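Local coordinates for protein UDP-N-acetylglucosamine 4-epimerase (Bacillus cereus, PDB 3M2P) that binds UDP and probably catalyses the 4-epimerisation of UDP-N-acetylglucosamine, at residues 116-122 / 261-266; 155-161 / 218-224. One frame throughout, in Å; residues are numbered along the deposited sequence.

In the fold
The chain first builds the parallel, Rossmann-type sheet up to strand 103-109, and the loop after it supplies residues 116-122. Helix 132-150 then leads into strand 154-164, the first half of contact 2. That contact closes when strand 220-224 pairs alongside, after an excursion through helix 173-182, strand 197-201 and helix 202-212. Contact 1 closes last, when the loop after strand 249-251 brings 261-266 back to 116-122, so the whole of contact 2 lies within the span that contact 1 encloses. Contact 2 joins strands of the buried sheet, whereas contact 1 ties two surface loops together; the contact centres are about 17 Å apart, yet Met-265 packs on Arg-159.

Contact 1: residues 116-122 / 261-266; sequences ETSLPWN and HSSYMD
Trp-121 and Met-265 form a single backbone bridge, their CA atoms 4.6 Å apart: the N-H of Asp-266 donates to Trp-121 O (N to O, 2.9 Å), and Trp-121 N makes a weak bond to Tyr-264 O. Farther along, Glu-116 reaches across with an extended chain, and its OE2 accepts the Ser-262 N-H in a nearly straight bond (N to OE2 2.8 Å, 177°) from above the carboxylate plane. OE1 lies at the edge of the His-261 ring, whose plane stands 84° from the carboxylate. The contact links the loop after strand 103-109 of the Rossmann-type sheet to the loop before helix 268-273; in the latter, Met-265 N bonds to Glu-198 OE1 and the Ser-263 backbone to that of Glu-198, on strand 197-201. Leu-119 CD2 sits between two aromatic rings, over the Trp-121 indole and in CH-pi contact with the Tyr-264 face, 3.7 Å from that ring's centroid. Tyr-264 CG lies between the backbone N and the carbonyl carbon (chi1 48°), which turns the ring back over Leu-119. Pro-120, after a cis peptide bond, puts CB against the Tyr-264 edge, 3.7 Å from CE2. Asp-115 O holds the Trp-121 indole N-H, and Tyr-113 stacks with its ring.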
loop_
_atom_site.group_PDB
_atom_site.type_symbol
_atom_site.label_atom_id
_atom_site.label_comp_id
_atom_site.label_asym_id
_atom_site.label_seq_id
_atom_site.Cartn_x
_atom_site.Cartn_y
_atom_site.Cartn_z
ATOM N N GLU A 116 14.031 -0.199 9.754
ATOM C CA GLU A 116 14.744 0.477 10.839
ATOM C C GLU A 116 16.114 0.999 10.406
ATOM O O GLU A 116 16.666 1.930 11.001
ATOM C CB GLU A 116 14.859 -0.420 12.070
ATOM C CG GLU A 116 13.651 -0.320 12.998
ATOM C CD GLU A 116 13.702 -1.299 14.172
ATOM O OE1 GLU A 116 13.713 -2.531 13.923
ATOM O OE2 GLU A 116 13.718 -0.832 15.340
ATOM N N THR A 117 16.638 0.397 9.349
ATOM C CA THR A 117 17.907 0.783 8.755
ATOM C C THR A 117 17.865 2.230 8.294
ATOM O O THR A 117 18.900 2.856 8.057
ATOM C CB THR A 117 18.181 -0.133 7.547
ATOM O OG1 THR A 117 18.809 -1.337 8.004
ATOM C CG2 THR A 117 19.048 0.547 6.472
ATOM N N SER A 118 16.656 2.768 8.212
ATOM C CA SER A 118 16.391 3.929 7.385
ATOM C C SER A 118 15.983 5.137 8.213
ATOM O O SER A 118 15.784 6.227 7.691
ATOM C CB SER A 118 15.269 3.572 6.418
ATOM O OG SER A 118 15.630 3.904 5.100
ATOM N N LEU A 119 15.834 4.926 9.509
ATOM C CA LEU A 119 15.450 5.996 10.416
ATOM C C LEU A 119 16.455 7.154 10.379
ATOM O O LEU A 119 17.664 6.936 10.241
ATOM C CB LEU A 119 15.321 5.434 11.839
ATOM C CG LEU A 119 14.187 4.430 12.050
ATOM C CD1 LEU A 119 14.546 3.426 13.110
ATOM C CD2 LEU A 119 12.887 5.156 12.403
ATOM N N PRO A 120 15.956 8.396 10.455
ATOM C CA PRO A 120 14.536 8.753 10.436
ATOM C C PRO A 120 13.968 8.715 9.010
ATOM O O PRO A 120 14.699 8.970 8.040
ATOM C CB PRO A 120 14.529 10.206 10.938
ATOM C CG PRO A 120 15.959 10.575 11.180
ATOM C CD PRO A 120 16.805 9.593 10.455
ATOM N N TRP A 121 12.672 8.429 8.892
ATOM C CA TRP A 121 12.034 8.313 7.584
ATOM C C TRP A 121 11.540 9.650 7.044
ATOM O O TRP A 121 10.829 10.384 7.732
ATOM C CB TRP A 121 10.861 7.334 7.649
ATOM C CG TRP A 121 11.244 5.956 8.075
ATOM C CD1 TRP A 121 12.271 5.209 7.587
ATOM C CD2 TRP A 121 10.591 5.151 9.059
ATOM N NE1 TRP A 121 12.312 3.996 8.221
ATOM C CE2 TRP A 121 11.289 3.933 9.130
ATOM C CE3 TRP A 121 9.488 5.345 9.895
ATOM C CZ2 TRP A 121 10.915 2.902 9.999
ATOM C CZ3 TRP A 121 9.120 4.317 10.768
ATOM C CH2 TRP A 121 9.833 3.117 10.809
ATOM N N ASN A 122 11.915 9.969 5.810
ATOM C CA ASN A 122 11.276 11.085 5.127
ATOM C C ASN A 122 10.424 10.564 3.990
ATOM O O ASN A 122 10.516 9.403 3.622
ATOM C CB ASN A 122 12.284 12.136 4.638
ATOM C CG ASN A 122 13.170 11.634 3.524
ATOM O OD1 ASN A 122 12.858 10.660 2.847
ATOM N ND2 ASN A 122 14.288 12.310 3.325
ATOM N N HIS A 261 9.644 -2.178 17.827
ATOM C CA HIS A 261 10.557 -1.596 16.845
ATOM C C HIS A 261 10.518 -0.065 16.860
ATOM O O HIS A 261 9.551 0.535 17.336
ATOM C CB HIS A 261 10.276 -2.161 15.444
ATOM C CG HIS A 261 10.499 -3.641 15.341
ATOM N ND1 HIS A 261 9.474 -4.559 15.435
ATOM C CD2 HIS A 261 11.634 -4.364 15.179
ATOM C CE1 HIS A 261 9.964 -5.782 15.324
ATOM N NE2 HIS A 261 11.273 -5.691 15.165
ATOM N N SER A 262 11.576 0.569 16.363
ATOM C CA SER A 262 11.620 2.030 16.310
ATOM C C SER A 262 10.772 2.608 15.182
ATOM O O SER A 262 10.760 2.082 14.074
ATOM C CB SER A 262 13.060 2.522 16.164
ATOM O OG SER A 262 13.704 2.557 17.419
ATOM N N SER A 263 10.062 3.694 15.464
ATOM C CA SER A 263 9.385 4.433 14.399
ATOM C C SER A 263 9.298 5.929 14.677
ATOM O O SER A 263 8.652 6.369 15.620
ATOM C CB SER A 263 8.005 3.838 14.076
ATOM O OG SER A 263 7.171 3.759 15.218
ATOM N N TYR A 264 9.978 6.706 13.845
ATOM C CA TYR A 264 9.890 8.154 13.914
ATOM C C TYR A 264 10.200 8.739 12.557
ATOM O O TYR A 264 10.752 8.056 11.700
ATOM C CB TYR A 264 10.831 8.729 14.973
ATOM C CG TYR A 264 12.259 8.210 14.946
ATOM C CD1 TYR A 264 12.636 7.133 15.740
ATOM C CD2 TYR A 264 13.233 8.812 14.155
ATOM C CE1 TYR A 264 13.928 6.658 15.738
ATOM C CE2 TYR A 264 14.535 8.338 14.142
ATOM C CZ TYR A 264 14.879 7.262 14.946
ATOM O OH TYR A 264 16.168 6.776 14.972
HETATM N N MSE A 265 9.851 10.002 12.360
HETATM C CA MSE A 265 9.995 10.614 11.049
HETATM C C MSE A 265 10.681 11.953 11.077
HETATM O O MSE A 265 10.633 12.690 12.056
HETATM C CB MSE A 265 8.632 10.823 10.391
HETATM C CG MSE A 265 7.845 9.567 10.148
HETATM SE SE MSE A 265 5.983 9.997 9.795
HETATM C CE MSE A 265 5.623 11.094 11.386
ATOM N N ASP A 266 11.278 12.262 9.938
ATOM C CA ASP A 266 11.776 13.577 9.607
ATOM C C ASP A 266 10.607 14.394 9.048
ATOM O O ASP A 266 10.023 14.033 8.026
ATOM C CB ASP A 266 12.863 13.387 8.559
ATOM C CG ASP A 266 13.365 14.675 8.005
ATOM O OD1 ASP A 266 12.854 15.725 8.431
ATOM O OD2 ASP A 266 14.267 14.631 7.138
#

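Contact 2: residues 155-161 / 218-224; sequences IKNLRFA and VSGTFNI
The CG2 methyl of Thr-221 lies over the centre of the Arg-159 guanidinium, 3.7 Å from NE, an apolar lid on a charged group. The Thr-221 rotamer, with CG2 anti to the backbone N, and the extended Arg-159 chain (chi2 174°, chi3 172°) bring the two groups together. Glu-141 meets the charge in a salt bridge at NE, while NH1 is hydrogen-bonded to Tyr-113 OH; these should fix how the guanidinium is turned. Beneath these side chains the strands run parallel, 25° apart in direction, and a ladder of six backbone hydrogen bonds joins them. Phe-222 is gripped at both ends, its N donating to Asn-157 O at 2.8 Å and its O accepting from Arg-159 N at 2.7 Å. The ladder continues to Ala-161 N and Ile-224 O, although Arg-159 is the centre of an inverse gamma turn. On the opposite face of the sheet, Leu-158 CD2 packs against Ile-224 CG1 at 3.9 Å, and Lys-156 CG meets the Phe-222 ring at its edge, 3.8 Å from CE1; Gln-215 O binds the Lys-156 amine. Phe-160 points the same way as Ile-224, its side chain about 4 Å from that of Leu-14, a UDP-binding residue, though this chain carries no UDP. Strand 103-109 pairs with 154-164 in the same Rossmann-type sheet, and helix 202-212 packs on Leu-158, Phe-160 and Ile-224.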
loop_
_atom_site.group_PDB
_atom_site.type_symbol
_atom_site.label_atom_id
_atom_site.label_comp_id
_atom_site.label_asym_id
_atom_site.label_seq_id
_atom_site.Cartn_x
_atom_site.Cartn_y
_atom_site.Cartn_z
ATOM N N ILE A 155 -5.492 16.622 -3.179
ATOM C CA ILE A 155 -5.423 15.793 -1.991
ATOM C C ILE A 155 -4.045 15.802 -1.314
ATOM O O ILE A 155 -3.034 15.436 -1.911
ATOM C CB ILE A 155 -5.856 14.337 -2.301
ATOM C CG1 ILE A 155 -7.341 14.274 -2.670
ATOM C CG2 ILE A 155 -5.573 13.440 -1.118
ATOM C CD1 ILE A 155 -7.730 13.013 -3.415
ATOM N N LYS A 156 -4.034 16.217 -0.050
ATOM C CA LYS A 156 -2.841 16.209 0.778
ATOM C C LYS A 156 -2.876 15.053 1.782
ATOM O O LYS A 156 -3.622 15.099 2.759
ATOM C CB LYS A 156 -2.722 17.537 1.522
ATOM C CG LYS A 156 -2.189 18.674 0.670
ATOM C CD LYS A 156 -2.753 20.012 1.109
ATOM C CE LYS A 156 -4.232 19.880 1.391
ATOM N NZ LYS A 156 -4.996 20.908 0.637
ATOM N N ASN A 157 -2.068 14.023 1.527
ATOM C CA ASN A 157 -1.923 12.881 2.424
ATOM C C ASN A 157 -1.009 13.191 3.608
ATOM O O ASN A 157 0.151 13.569 3.427
ATOM C CB ASN A 157 -1.351 11.694 1.660
ATOM C CG ASN A 157 -2.263 11.218 0.565
ATOM O OD1 ASN A 157 -1.817 10.883 -0.529
ATOM N ND2 ASN A 157 -3.551 11.176 0.853
ATOM N N LEU A 158 -1.528 13.017 4.817
ATOM C CA LEU A 158 -0.774 13.303 6.030
ATOM C C LEU A 158 -0.390 12.024 6.760
ATOM O O LEU A 158 -1.228 11.407 7.408
ATOM C CB LEU A 158 -1.617 14.163 6.973
ATOM C CG LEU A 158 -2.116 15.508 6.459
ATOM C CD1 LEU A 158 -2.879 16.242 7.544
ATOM C CD2 LEU A 158 -0.944 16.325 5.973
ATOM N N ARG A 159 0.869 11.621 6.670
ATOM C CA ARG A 159 1.329 10.462 7.435
ATOM C C ARG A 159 1.583 10.797 8.917
ATOM O O ARG A 159 2.709 11.093 9.307
ATOM C CB ARG A 159 2.568 9.845 6.789
ATOM C CG ARG A 159 2.287 9.279 5.428
ATOM C CD ARG A 159 3.531 8.798 4.742
ATOM N NE ARG A 159 3.204 8.081 3.513
ATOM C CZ ARG A 159 4.055 7.886 2.509
ATOM N NH1 ARG A 159 5.295 8.363 2.577
ATOM N NH2 ARG A 159 3.675 7.208 1.433
ATOM N N PHE A 160 0.524 10.741 9.729
ATOM C CA PHE A 160 0.607 11.000 11.169
ATOM C C PHE A 160 1.516 10.034 11.912
ATOM O O PHE A 160 1.534 8.842 11.623
ATOM C CB PHE A 160 -0.781 10.938 11.813
ATOM C CG PHE A 160 -1.707 12.014 11.353
ATOM C CD1 PHE A 160 -1.405 13.346 11.576
ATOM C CD2 PHE A 160 -2.880 11.696 10.698
ATOM C CE1 PHE A 160 -2.241 14.330 11.150
ATOM C CE2 PHE A 160 -3.725 12.678 10.271
ATOM C CZ PHE A 160 -3.403 13.998 10.490
ATOM N N ALA A 161 2.265 10.563 12.876
ATOM C CA ALA A 161 3.014 9.729 13.810
ATOM C C ALA A 161 2.004 9.139 14.784
ATOM O O ALA A 161 0.808 9.322 14.611
ATOM C CB ALA A 161 4.076 10.546 14.548
ATOM N N VAL A 218 -2.411 22.836 -3.014
ATOM C CA VAL A 218 -1.313 21.895 -2.813
ATOM C C VAL A 218 -1.831 20.453 -2.847
ATOM O O VAL A 218 -2.914 20.155 -2.332
ATOM C CB VAL A 218 -0.560 22.160 -1.475
ATOM C CG1 VAL A 218 0.210 20.933 -1.025
ATOM C CG2 VAL A 218 0.388 23.319 -1.623
ATOM N N SER A 219 -1.069 19.569 -3.478
ATOM C CA SER A 219 -1.377 18.156 -3.434
ATOM C C SER A 219 -0.071 17.403 -3.321
ATOM O O SER A 219 0.856 17.651 -4.098
ATOM C CB SER A 219 -2.176 17.711 -4.667
ATOM O OG SER A 219 -1.370 17.579 -5.831
ATOM N N GLY A 220 -0.001 16.507 -2.338
ATOM C CA GLY A 220 1.173 15.687 -2.091
ATOM C C GLY A 220 1.120 14.829 -0.823
ATOM O O GLY A 220 0.056 14.527 -0.282
ATOM N N THR A 221 2.292 14.436 -0.340
ATOM C CA THR A 221 2.365 13.617 0.862
ATOM C C THR A 221 3.371 14.118 1.922
ATOM O O THR A 221 4.549 14.338 1.638
ATOM C CB THR A 221 2.589 12.165 0.478
ATOM O OG1 THR A 221 1.479 11.759 -0.327
ATOM C CG2 THR A 221 2.656 11.281 1.707
ATOM N N PHE A 222 2.881 14.302 3.142
ATOM C CA PHE A 222 3.688 14.881 4.200
ATOM C C PHE A 222 3.726 14.041 5.493
ATOM O O PHE A 222 2.695 13.537 5.934
ATOM C CB PHE A 222 3.168 16.276 4.522
ATOM C CG PHE A 222 2.882 17.114 3.311
ATOM C CD1 PHE A 222 1.636 17.088 2.713
ATOM C CD2 PHE A 222 3.846 17.954 2.789
ATOM C CE1 PHE A 222 1.371 17.862 1.623
ATOM C CE2 PHE A 222 3.583 18.733 1.683
ATOM C CZ PHE A 222 2.350 18.691 1.107
ATOM N N ASN A 223 4.912 13.899 6.094
ATOM C CA ASN A 223 5.022 13.319 7.426
ATOM C C ASN A 223 4.576 14.372 8.420
ATOM O O ASN A 223 5.070 15.497 8.387
ATOM C CB ASN A 223 6.468 12.941 7.761
ATOM C CG ASN A 223 7.013 11.838 6.889
ATOM O OD1 ASN A 223 8.226 11.642 6.804
ATOM N ND2 ASN A 223 6.129 11.108 6.238
ATOM N N ILE A 224 3.649 14.028 9.301
ATOM C CA ILE A 224 3.324 14.924 10.403
ATOM C C ILE A 224 3.772 14.318 11.733
ATOM O O ILE A 224 2.981 13.701 12.446
ATOM C CB ILE A 224 1.824 15.292 10.472
ATOM C CG1 ILE A 224 1.301 15.768 9.111
ATOM C CG2 ILE A 224 1.609 16.357 11.532
ATOM C CD1 ILE A 224 1.831 17.117 8.654
#